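Local coordinates for YncI copper-binding domain-containing protein (Nocardia farcinica, PDB 3ESM) that has no established function but, as an immunoglobulin-like domain of the YcnI family from a membrane protein, probably binds copper, at residues 31-36 against 105-110. The protein carries 2 engineered substitutions. Numbering follows the deposited sequence.
Sequences AATTAM and AEQTYS. Engineered in segment 31-36: M36 (natural residue Leu).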
ATOM      1  N   ALA A  31      11.804  10.338   1.808  1.00 31.05           N
ATOM      2  CA  ALA A  31      10.918   9.242   2.251  1.00 29.11           C
ATOM      3  C   ALA A  31      11.484   7.895   1.779  1.00 27.85           C
ATOM      4  O   ALA A  31      12.218   7.838   0.781  1.00 28.16           O
ATOM      5  CB  ALA A  31       9.548   9.459   1.675  1.00 28.72           C
ATOM      6  N   ALA A  32      11.139   6.816   2.494  1.00 26.34           N
ATOM      7  CA  ALA A  32      11.703   5.492   2.220  1.00 24.71           C
ATOM      8  C   ALA A  32      10.600   4.571   1.710  1.00 23.65           C
ATOM      9  O   ALA A  32       9.433   4.817   1.993  1.00 23.89           O
ATOM     10  CB  ALA A  32      12.274   4.922   3.508  1.00 25.22           C
ATOM     11  N   THR A  33      10.953   3.550   0.945  1.00 22.67           N
ATOM     12  CA  THR A  33       9.943   2.594   0.503  1.00 21.55           C
ATOM     13  C   THR A  33       9.654   1.629   1.666  1.00 22.91           C
ATOM     14  O   THR A  33      10.573   0.953   2.154  1.00 22.98           O
ATOM     15  CB  THR A  33      10.415   1.764  -0.684  1.00 23.59           C
ATOM     16  OG1 THR A  33      10.640   2.646  -1.793  1.00 25.57           O
ATOM     17  CG2 THR A  33       9.339   0.722  -1.056  1.00 23.17           C
ATOM     18  N   THR A  34       8.377   1.534   2.026  1.00 21.06           N
ATOM     19  CA  THR A  34       7.940   0.675   3.159  1.00 21.44           C
ATOM     20  C   THR A  34       7.019  -0.479   2.794  1.00 22.99           C
ATOM     21  O   THR A  34       6.817  -1.403   3.601  1.00 22.83           O
ATOM     22  CB  THR A  34       7.255   1.493   4.255  1.00 22.67           C
ATOM     23  OG1 THR A  34       6.094   2.147   3.706  1.00 23.81           O
ATOM     24  CG2 THR A  34       8.255   2.523   4.814  1.00 26.50           C
ATOM     25  N   ALA A  35       6.508  -0.481   1.569  1.00 21.95           N
ATOM     26  CA  ALA A  35       5.749  -1.662   1.103  1.00 21.42           C
ATOM     27  C   ALA A  35       5.734  -1.675  -0.415  1.00 23.20           C
ATOM     28  O   ALA A  35       5.887  -0.631  -1.073  1.00 22.24           O
ATOM     29  CB  ALA A  35       4.339  -1.616   1.612  1.00 22.02           C
ATOM     30  N   MET A  36       5.540  -2.858  -0.951  1.00 22.57           N
ATOM     31  CA  MET A  36       5.402  -3.013  -2.400  1.00 23.26           C
ATOM     32  C   MET A  36       4.318  -4.033  -2.651  1.00 23.21           C
ATOM     33  O   MET A  36       4.396  -5.139  -2.109  1.00 22.59           O
ATOM     34  CB  MET A  36       6.730  -3.519  -2.972  1.00 23.68           C
ATOM     35  CG  MET A  36       6.713  -3.843  -4.457  1.00 28.17           C
ATOM     36  SD  MET A  36       6.673  -2.340  -5.502  1.00 27.84           S
ATOM     37  CE  MET A  36       7.519  -1.244  -4.468  1.00 29.05           C
ATOM     38  N   ALA A 105       2.313  -2.497 -10.356  1.00 23.77           N
ATOM     39  CA  ALA A 105       2.780  -2.503  -8.956  1.00 23.75           C
ATOM     40  C   ALA A 105       2.395  -1.208  -8.259  1.00 24.75           C
ATOM     41  O   ALA A 105       2.132  -0.186  -8.916  1.00 24.55           O
ATOM     42  CB  ALA A 105       4.249  -2.704  -8.900  1.00 24.35           C
ATOM     43  N   GLU A 106       2.347  -1.255  -6.926  1.00 22.92           N
ATOM     44  CA  GLU A 106       2.053  -0.060  -6.129  1.00 23.19           C
ATOM     45  C   GLU A 106       3.076   0.034  -5.013  1.00 23.35           C
ATOM     46  O   GLU A 106       3.232  -0.923  -4.248  1.00 23.75           O
ATOM     47  CB  GLU A 106       0.669  -0.138  -5.553  1.00 23.54           C
ATOM     48  CG  GLU A 106      -0.389  -0.273  -6.635  1.00 24.23           C
ATOM     49  CD  GLU A 106      -0.682   1.065  -7.302  1.00 28.12           C
ATOM     50  OE1 GLU A 106      -0.463   2.123  -6.671  1.00 27.06           O
ATOM     51  OE2 GLU A 106      -1.164   1.033  -8.460  1.00 33.83           O
ATOM     52  N   GLN A 107       3.797   1.162  -4.974  1.00 21.95           N
ATOM     53  CA  GLN A 107       4.950   1.331  -4.059  1.00 22.45           C
ATOM     54  C   GLN A 107       4.592   2.332  -2.977  1.00 22.93           C
ATOM     55  O   GLN A 107       4.309   3.486  -3.278  1.00 23.42           O
ATOM     56  CB  GLN A 107       6.143   1.869  -4.869  1.00 22.84           C
ATOM     57  CG  GLN A 107       7.438   2.088  -4.080  1.00 25.30           C
ATOM     58  CD  GLN A 107       8.508   2.771  -4.957  1.00 27.37           C
ATOM     59  OE1 GLN A 107       8.242   3.045  -6.128  1.00 29.89           O
ATOM     60  NE2 GLN A 107       9.701   3.016  -4.406  1.00 23.30           N
ATOM     61  N   THR A 108       4.652   1.927  -1.704  1.00 21.52           N
ATOM     62  CA  THR A 108       4.292   2.813  -0.626  1.00 21.99           C
ATOM     63  C   THR A 108       5.536   3.423  -0.013  1.00 22.04           C
ATOM     64  O   THR A 108       6.518   2.689   0.248  1.00 21.53           O
ATOM     65  CB  THR A 108       3.550   2.028   0.496  1.00 22.48           C
ATOM     66  OG1 THR A 108       2.300   1.496  -0.001  1.00 21.80           O
ATOM     67  CG2 THR A 108       3.286   2.930   1.679  1.00 25.37           C
ATOM     68  N   TYR A 109       5.464   4.736   0.264  1.00 23.05           N
ATOM     69  CA  TYR A 109       6.550   5.464   0.933  1.00 22.49           C
ATOM     70  C   TYR A 109       6.195   5.818   2.351  1.00 22.82           C
ATOM     71  O   TYR A 109       5.014   5.909   2.694  1.00 22.24           O
ATOM     72  CB  TYR A 109       6.836   6.754   0.189  1.00 23.69           C
ATOM     73  CG  TYR A 109       7.645   6.544  -1.068  1.00 23.12           C
ATOM     74  CD1 TYR A 109       9.012   6.782  -1.070  1.00 27.14           C
ATOM     75  CD2 TYR A 109       7.038   6.155  -2.259  1.00 26.31           C
ATOM     76  CE1 TYR A 109       9.753   6.643  -2.202  1.00 27.75           C
ATOM     77  CE2 TYR A 109       7.784   6.032  -3.422  1.00 28.76           C
ATOM     78  CZ  TYR A 109       9.146   6.276  -3.379  1.00 30.42           C
ATOM     79  OH  TYR A 109       9.944   6.151  -4.506  1.00 31.37           O
ATOM     80  N   SER A 110       7.230   6.007   3.170  1.00 22.67           N
ATOM     81  CA  SER A 110       7.044   6.311   4.576  1.00 24.08           C
ATOM     82  C   SER A 110       6.230   7.563   4.859  1.00 24.98           C
ATOM     83  O   SER A 110       5.688   7.715   5.973  1.00 25.59           O
ATOM     84  CB  SER A 110       8.404   6.451   5.218  1.00 24.23           C
ATOM     85  OG  SER A 110       9.174   7.425   4.537  1.00 26.84           O
TER
HETATM   86  O   HOH W   1       4.419   3.992   4.741  1.00 38.87           O
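A classic beta bulge marks the antiparallel pairing of strands 33-43 and 100-109 in this immunoglobulin-like domain: T34 and A35 together face T108. The carbonyl oxygen of T108 takes a firm bond from T34 N (2.8 Å) and a weak one from A35 N (3.4 Å), while T108 N returns a nearly straight bond to A35 O. Just before strand 33-43, S110 grips A32 twice. Its N donates to A32 O, and its OG, tucked over its own backbone (chi1 56°), receives A32 N at 2.9 Å; S110 O is instead hydrogen-bonded to S68 OG of the second subunit.

On the face carrying T33, Q107 and Y109, the extended Q107 side chain meets T33 at about a right angle. Its NE2 gives T33 OG1 a 2.8 Å bond lying in the amide plane. P25 O also binds that NE2, and W117 NE1 holds OE1, which fixes the amide's rotation. The engineered M36 folds over, bringing CE against Q107 CG (3.4 Å). T33 OG1 sits 4.1 Å above one face of the Y109 ring, toward its rim, and A31 CB touches CD1 (3.9 Å); the ring's hydroxyl bonds to E27 N.

At the bulge, a water links T34 OG1 to Y109 O. Neighbouring T108 on the other face has its CB against A35 CB and also packs on T37 of the second subunit. T33 OG1 is hydrogen-bonded to T26 OG1 as well, so the buried T33-Q107 bond belongs to a wider network joining this strand pair to the end of strand 18-25 and, through W117, to strand 114-117.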